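Local coordinates for protein UDP-galactopyranose mutase (Deinococcus radiodurans, PDB 3HDQ) that probably interconverts UDP-galactopyranose and UDP-galactofuranose, using a bound FAD cofactor beside the sugar-nucleotide pocket, at residues R275-L289 against H318-D332. Numbering follows the deposited sequence. Where two conformers were deposited one is given.
Sequences RSLEFRHETHDTEQL and HQTSVVYEYPRAEGD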
loop_
_atom_site.group_PDB
_atom_site.type_symbol
_atom_site.label_atom_id
_atom_site.label_comp_id
_atom_site.label_asym_id
_atom_site.label_seq_id
_atom_site.Cartn_x
_atom_site.Cartn_y
_atom_site.Cartn_z
ATOM N N ARG A 275 -10.623 -23.342 -10.124
ATOM C CA ARG A 275 -11.862 -22.606 -9.966
ATOM C C ARG A 275 -11.552 -21.146 -9.618
ATOM O O ARG A 275 -10.592 -20.866 -8.907
ATOM C CB ARG A 275 -12.726 -23.267 -8.898
ATOM C CG ARG A 275 -14.151 -22.750 -8.861
ATOM C CD ARG A 275 -14.948 -23.160 -10.088
ATOM N NE ARG A 275 -16.367 -23.006 -9.800
ATOM C CZ ARG A 275 -17.336 -22.962 -10.705
ATOM N NH1 ARG A 275 -17.068 -23.053 -12.001
ATOM N NH2 ARG A 275 -18.589 -22.825 -10.302
ATOM N N SER A 276 -12.350 -20.221 -10.138
ATOM C CA SER A 276 -12.129 -18.799 -9.902
ATOM C C SER A 276 -13.309 -18.181 -9.142
ATOM O O SER A 276 -14.278 -18.865 -8.833
ATOM C CB SER A 276 -11.912 -18.079 -11.236
ATOM O OG SER A 276 -11.339 -16.791 -11.060
ATOM N N LEU A 277 -13.224 -16.883 -8.859
ATOM C CA LEU A 277 -14.268 -16.163 -8.133
ATOM C C LEU A 277 -14.435 -14.761 -8.675
ATOM O O LEU A 277 -13.486 -14.160 -9.165
ATOM C CB LEU A 277 -13.922 -16.045 -6.647
ATOM C CG LEU A 277 -13.896 -17.363 -5.891
ATOM C CD1 LEU A 277 -13.276 -17.193 -4.519
ATOM C CD2 LEU A 277 -15.307 -17.934 -5.811
ATOM N N GLU A 278 -15.649 -14.236 -8.565
ATOM C CA GLU A 278 -15.874 -12.818 -8.776
ATOM C C GLU A 278 -16.361 -12.211 -7.468
ATOM O O GLU A 278 -17.261 -12.742 -6.829
ATOM C CB GLU A 278 -16.884 -12.576 -9.887
ATOM C CG GLU A 278 -17.258 -11.111 -10.041
ATOM C CD GLU A 278 -18.498 -10.910 -10.886
ATOM O OE1 GLU A 278 -18.870 -11.842 -11.629
ATOM O OE2 GLU A 278 -19.104 -9.824 -10.803
ATOM N N PHE A 279 -15.752 -11.102 -7.070
ATOM C CA PHE A 279 -16.062 -10.481 -5.793
ATOM C C PHE A 279 -16.841 -9.203 -5.998
ATOM O O PHE A 279 -16.432 -8.348 -6.772
ATOM C CB PHE A 279 -14.774 -10.158 -5.027
ATOM C CG PHE A 279 -13.843 -11.328 -4.879
ATOM C CD1 PHE A 279 -12.790 -11.506 -5.762
ATOM C CD2 PHE A 279 -14.024 -12.248 -3.863
ATOM C CE1 PHE A 279 -11.923 -12.576 -5.631
ATOM C CE2 PHE A 279 -13.167 -13.329 -3.719
ATOM C CZ PHE A 279 -12.110 -13.496 -4.604
ATOM N N ARG A 280 -17.969 -9.072 -5.311
ATOM C CA ARG A 280 -18.689 -7.817 -5.333
ATOM C C ARG A 280 -18.662 -7.157 -3.958
ATOM O O ARG A 280 -19.254 -7.639 -2.987
ATOM C CB ARG A 280 -20.105 -7.991 -5.888
ATOM C CG ARG A 280 -20.100 -8.101 -7.402
ATOM C CD ARG A 280 -21.450 -8.464 -7.970
ATOM N NE ARG A 280 -21.296 -9.234 -9.201
ATOM C CZ ARG A 280 -22.303 -9.682 -9.938
ATOM N NH1 ARG A 280 -23.557 -9.431 -9.580
ATOM N NH2 ARG A 280 -22.056 -10.379 -11.038
ATOM N N HIS A 281 -17.935 -6.047 -3.891
ATOM C CA HIS A 281 -17.749 -5.286 -2.658
ATOM C C HIS A 281 -18.813 -4.207 -2.480
ATOM O O HIS A 281 -19.193 -3.534 -3.438
ATOM C CB HIS A 281 -16.354 -4.648 -2.652
ATOM C CG HIS A 281 -15.241 -5.644 -2.552
ATOM N ND1 HIS A 281 -14.740 -6.084 -1.343
ATOM C CD2 HIS A 281 -14.539 -6.296 -3.512
ATOM C CE1 HIS A 281 -13.775 -6.962 -1.565
ATOM N NE2 HIS A 281 -13.633 -7.108 -2.874
ATOM N N GLU A 282 -19.293 -4.042 -1.254
ATOM C CA GLU A 282 -20.280 -3.004 -0.954
ATOM C C GLU A 282 -19.964 -2.331 0.371
ATOM O O GLU A 282 -19.434 -2.955 1.287
ATOM C CB GLU A 282 -21.704 -3.583 -0.907
ATOM C CG GLU A 282 -22.239 -4.068 -2.260
ATOM C CD GLU A 282 -23.606 -4.754 -2.156
ATOM O OE1 GLU A 282 -24.331 -4.486 -1.167
ATOM O OE2 GLU A 282 -23.950 -5.556 -3.065
ATOM N N THR A 283 -20.294 -1.051 0.469
ATOM C CA THR A 283 -20.200 -0.347 1.736
ATOM C C THR A 283 -21.578 0.176 2.111
ATOM O O THR A 283 -22.257 0.790 1.296
ATOM C CB THR A 283 -19.211 0.832 1.666
ATOM O OG1 THR A 283 -17.910 0.345 1.306
ATOM C CG2 THR A 283 -19.147 1.558 3.017
ATOM N N HIS A 284 -21.982 -0.072 3.349
ATOM C CA HIS A 284 -23.304 0.300 3.810
ATOM C C HIS A 284 -23.183 1.284 4.947
ATOM O O HIS A 284 -22.236 1.223 5.734
ATOM C CB HIS A 284 -24.072 -0.937 4.267
ATOM C CG HIS A 284 -24.439 -1.851 3.146
ATOM N ND1 HIS A 284 -23.698 -2.968 2.823
ATOM C CD2 HIS A 284 -25.456 -1.802 2.254
ATOM C CE1 HIS A 284 -24.251 -3.575 1.789
ATOM N NE2 HIS A 284 -25.320 -2.888 1.424
ATOM N N ASP A 285 -24.145 2.192 5.031
ATOM C CA ASP A 285 -24.110 3.226 6.051
ATOM C C ASP A 285 -24.757 2.756 7.358
ATOM O O ASP A 285 -25.782 3.286 7.785
ATOM C CB ASP A 285 -24.765 4.506 5.528
ATOM C CG ASP A 285 -24.340 5.744 6.308
ATOM O OD1 ASP A 285 -23.135 5.880 6.629
ATOM O OD2 ASP A 285 -25.216 6.589 6.589
ATOM N N THR A 286 -24.147 1.743 7.970
ATOM C CA THR A 286 -24.508 1.261 9.299
ATOM C C THR A 286 -23.260 0.667 9.905
ATOM O O THR A 286 -22.326 0.308 9.188
ATOM C CB THR A 286 -25.481 0.071 9.261
ATOM O OG1 THR A 286 -26.163 0.033 8.007
ATOM C CG2 THR A 286 -26.472 0.137 10.424
ATOM N N GLU A 287 -23.268 0.497 11.218
ATOM C CA GLU A 287 -22.128 -0.095 11.887
ATOM C C GLU A 287 -21.998 -1.585 11.606
ATOM O O GLU A 287 -20.901 -2.126 11.587
ATOM C CB GLU A 287 -22.218 0.139 13.383
ATOM C CG GLU A 287 -22.147 1.601 13.737
ATOM C CD GLU A 287 -21.332 1.832 14.978
ATOM O OE1 GLU A 287 -21.188 0.871 15.767
ATOM O OE2 GLU A 287 -20.826 2.962 15.151
ATOM N N GLN A 288 -23.117 -2.252 11.388
ATOM C CA GLN A 288 -23.080 -3.700 11.296
ATOM C C GLN A 288 -24.211 -4.228 10.456
ATOM O O GLN A 288 -25.368 -3.908 10.688
ATOM C CB GLN A 288 -23.159 -4.318 12.682
ATOM C CG GLN A 288 -23.147 -5.824 12.657
ATOM C CD GLN A 288 -22.835 -6.406 14.012
ATOM O OE1 GLN A 288 -21.906 -5.959 14.683
ATOM N NE2 GLN A 288 -23.601 -7.407 14.424
ATOM N N LEU A 289 -23.866 -5.055 9.485
ATOM C CA LEU A 289 -24.844 -5.613 8.587
ATOM C C LEU A 289 -25.179 -7.048 8.972
ATOM O O LEU A 289 -26.330 -7.463 8.882
ATOM C CB LEU A 289 -24.308 -5.576 7.157
ATOM C CG LEU A 289 -25.352 -5.794 6.066
ATOM C CD1 LEU A 289 -26.393 -4.685 6.140
ATOM C CD2 LEU A 289 -24.680 -5.809 4.713
ATOM N N HIS A 318 -17.874 3.929 11.462
ATOM C CA HIS A 318 -19.314 4.200 11.519
ATOM C C HIS A 318 -20.042 3.595 10.327
ATOM O O HIS A 318 -21.267 3.506 10.318
ATOM C CB HIS A 318 -19.608 5.705 11.632
ATOM C CG HIS A 318 -19.326 6.465 10.380
ATOM N ND1 HIS A 318 -18.049 6.643 9.891
ATOM C CD2 HIS A 318 -20.155 7.087 9.507
ATOM C CE1 HIS A 318 -18.102 7.344 8.772
ATOM N NE2 HIS A 318 -19.369 7.626 8.517
ATOM N N GLN A 319 -19.281 3.179 9.326
ATOM C CA GLN A 319 -19.840 2.395 8.237
ATOM C C GLN A 319 -19.288 0.981 8.254
ATOM O O GLN A 319 -18.513 0.625 9.135
ATOM C CB GLN A 319 -19.559 3.059 6.902
ATOM C CG GLN A 319 -20.168 4.432 6.817
ATOM C CD GLN A 319 -19.787 5.135 5.557
ATOM O OE1 GLN A 319 -18.609 5.217 5.216
ATOM N NE2 GLN A 319 -20.780 5.651 4.845
ATOM N N THR A 320 -19.706 0.172 7.286
ATOM C CA THR A 320 -19.254 -1.202 7.222
ATOM C C THR A 320 -19.118 -1.627 5.768
ATOM O O THR A 320 -19.898 -1.200 4.913
ATOM C CB THR A 320 -20.203 -2.159 7.996
ATOM O OG1 THR A 320 -19.600 -3.451 8.108
ATOM C CG2 THR A 320 -21.531 -2.295 7.297
ATOM N N SER A 321 -18.104 -2.439 5.485
ATOM C CA SER A 321 -17.902 -2.972 4.141
ATOM C C SER A 321 -18.013 -4.495 4.109
ATOM O O SER A 321 -17.480 -5.195 4.976
ATOM C CB SER A 321 -16.543 -2.547 3.574
ATOM O OG SER A 321 -16.501 -1.161 3.355
ATOM N N VAL A 322 -18.693 -4.993 3.085
ATOM C CA VAL A 322 -18.908 -6.421 2.916
ATOM C C VAL A 322 -18.530 -6.857 1.503
ATOM O O VAL A 322 -18.444 -6.030 0.588
ATOM C CB VAL A 322 -20.387 -6.795 3.159
ATOM C CG1 VAL A 322 -20.829 -6.350 4.531
ATOM C CG2 VAL A 322 -21.280 -6.185 2.078
ATOM N N VAL A 323 -18.320 -8.162 1.336
ATOM C CA VAL A 323 -18.068 -8.745 0.029
ATOM C C VAL A 323 -18.952 -9.971 -0.226
ATOM O O VAL A 323 -19.104 -10.836 0.645
ATOM C CB VAL A 323 -16.584 -9.148 -0.142
ATOM C CG1 VAL A 323 -16.205 -10.253 0.845
ATOM C CG2 VAL A 323 -16.321 -9.586 -1.575
ATOM N N TYR A 324 -19.529 -10.018 -1.424
ATOM C CA TYR A 324 -20.261 -11.178 -1.940
ATOM C C TYR A 324 -19.398 -11.929 -2.957
ATOM O O TYR A 324 -18.880 -11.328 -3.895
ATOM C CB TYR A 324 -21.540 -10.719 -2.640
ATOM C CG TYR A 324 -22.569 -10.109 -1.706
ATOM C CD1 TYR A 324 -23.613 -10.871 -1.205
ATOM C CD2 TYR A 324 -22.494 -8.771 -1.334
ATOM C CE1 TYR A 324 -24.553 -10.320 -0.357
ATOM C CE2 TYR A 324 -23.435 -8.206 -0.482
ATOM C CZ TYR A 324 -24.461 -8.988 0.002
ATOM O OH TYR A 324 -25.397 -8.453 0.852
ATOM N N GLU A 325 -19.255 -13.241 -2.778
ATOM C CA GLU A 325 -18.470 -14.059 -3.699
ATOM C C GLU A 325 -19.320 -14.859 -4.688
ATOM O O GLU A 325 -20.179 -15.650 -4.295
ATOM C CB GLU A 325 -17.584 -15.040 -2.935
ATOM C CG GLU A 325 -16.488 -14.424 -2.124
ATOM C CD GLU A 325 -15.845 -15.441 -1.209
ATOM O OE1 GLU A 325 -15.972 -15.279 0.020
ATOM O OE2 GLU A 325 -15.241 -16.414 -1.715
ATOM N N TYR A 326 -19.043 -14.669 -5.972
ATOM C CA TYR A 326 -19.669 -15.467 -7.021
ATOM C C TYR A 326 -18.651 -16.430 -7.651
ATOM O O TYR A 326 -17.654 -15.997 -8.224
ATOM C CB TYR A 326 -20.254 -14.554 -8.101
ATOM C CG TYR A 326 -21.272 -13.550 -7.596
ATOM C CD1 TYR A 326 -20.884 -12.470 -6.805
ATOM C CD2 TYR A 326 -22.619 -13.671 -7.923
ATOM C CE1 TYR A 326 -21.817 -11.546 -6.342
ATOM C CE2 TYR A 326 -23.562 -12.749 -7.466
ATOM C CZ TYR A 326 -23.157 -11.688 -6.678
ATOM O OH TYR A 326 -24.089 -10.770 -6.225
ATOM N N PRO A 327 -18.903 -17.741 -7.547
ATOM C CA PRO A 327 -18.062 -18.767 -8.185
ATOM C C PRO A 327 -17.986 -18.565 -9.693
ATOM O O PRO A 327 -19.018 -18.325 -10.320
ATOM C CB PRO A 327 -18.805 -20.070 -7.882
ATOM C CG PRO A 327 -19.618 -19.769 -6.659
ATOM C CD PRO A 327 -20.029 -18.323 -6.805
ATOM N N ARG A 328 -16.784 -18.658 -10.260
ATOM C CA ARG A 328 -16.594 -18.502 -11.701
ATOM C C ARG A 328 -15.754 -19.639 -12.289
ATOM O O ARG A 328 -14.768 -20.074 -11.698
ATOM C CB ARG A 328 -15.931 -17.155 -12.011
ATOM C CG ARG A 328 -16.804 -15.948 -11.732
ATOM C CD ARG A 328 -17.951 -15.826 -12.735
ATOM N NE ARG A 328 -18.880 -14.748 -12.384
ATOM C CZ ARG A 328 -20.123 -14.932 -11.939
ATOM N NH1 ARG A 328 -20.595 -16.161 -11.797
ATOM N NH2 ARG A 328 -20.901 -13.893 -11.636
ATOM N N ALA A 329 -16.141 -20.116 -13.463
ATOM C CA ALA A 329 -15.308 -21.075 -14.178
ATOM C C ALA A 329 -14.069 -20.385 -14.762
ATOM O O ALA A 329 -13.025 -21.009 -14.943
ATOM C CB ALA A 329 -16.108 -21.732 -15.278
ATOM N N GLU A 330 -14.194 -19.090 -15.033
ATOM C CA GLU A 330 -13.196 -18.353 -15.788
ATOM C C GLU A 330 -12.584 -17.231 -14.947
ATOM O O GLU A 330 -13.289 -16.579 -14.181
ATOM C CB GLU A 330 -13.870 -17.737 -17.013
ATOM C CG GLU A 330 -13.174 -17.996 -18.321
ATOM C CD GLU A 330 -13.731 -19.213 -19.040
ATOM O OE1 GLU A 330 -14.236 -19.049 -20.174
ATOM O OE2 GLU A 330 -13.672 -20.327 -18.470
ATOM N N GLY A 331 -11.283 -16.993 -15.101
ATOM C CA GLY A 331 -10.636 -15.890 -14.412
ATOM C C GLY A 331 -9.402 -16.357 -13.665
ATOM O O GLY A 331 -8.925 -17.453 -13.932
ATOM N N ASP A 332 -8.882 -15.545 -12.741
ATOM C CA ASP A 332 -7.659 -15.914 -12.016
ATOM C C ASP A 332 -7.887 -17.164 -11.171
ATOM O O ASP A 332 -8.930 -17.302 -10.537
ATOM C CB ASP A 332 -7.169 -14.781 -11.110
ATOM C CG ASP A 332 -6.653 -13.588 -11.886
ATOM O OD1 ASP A 332 -6.294 -13.748 -13.076
ATOM O OD2 ASP A 332 -6.602 -12.491 -11.291
HETATM O O HOH W 1 -13.432 -14.466 -12.141
HETATM O O HOH W 2 -15.835 -4.853 0.833
HETATM O O HOH W 3 -23.577 5.064 9.355
#
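Glu278, Arg280 and Arg328 form a salt-bridge network, with Tyr326 stacked on it, on one face of two antiparallel strands, 275-284 and 320-328. The Glu278 carboxylate is shared between two arginines, each gripping side-on with NE and NH2. Arg328 takes OE1, which lies at its guanidinium edge, Arg328 NH2 to Glu278 OE1 2.9 Å, with carboxylate and guanidinium planes 59° apart. In the conformer given, one of two, Arg280 of the same strand holds the other oxygen, Arg280 NE to Glu278 OE2 2.8 Å. The extended Glu278 chain, CG anti to the backbone N (chi1 174°), carries the carboxylate to both. In that same conformer Arg280 lies flat over the Tyr326 ring, a cation-pi stack with Arg280 CZ 4.1 Å from the ring centroid and planes 25° apart. With an alanine at Glu278, Arg280 NH2 and Arg328 NH2, 3.7 Å apart, would probably lose the carboxylate that joins them. On the other face, Val323 CG2 sits over the His281 ring, a CH-pi contact, while Phe279 runs alongside Val323 and Glu325. Backbone bonds pair the strands from Ser276–Arg328 to His284–Thr320. Leu277 and Glu325 also touch FAD, and Glu325 bridges to Arg305, a substrate-binding residue. Strand 274-284 is an outermost strand of the mixed sheet within this chain; strand 320-336 separates it from 305-308, and helix 309-313 packs against Val323 and Thr320.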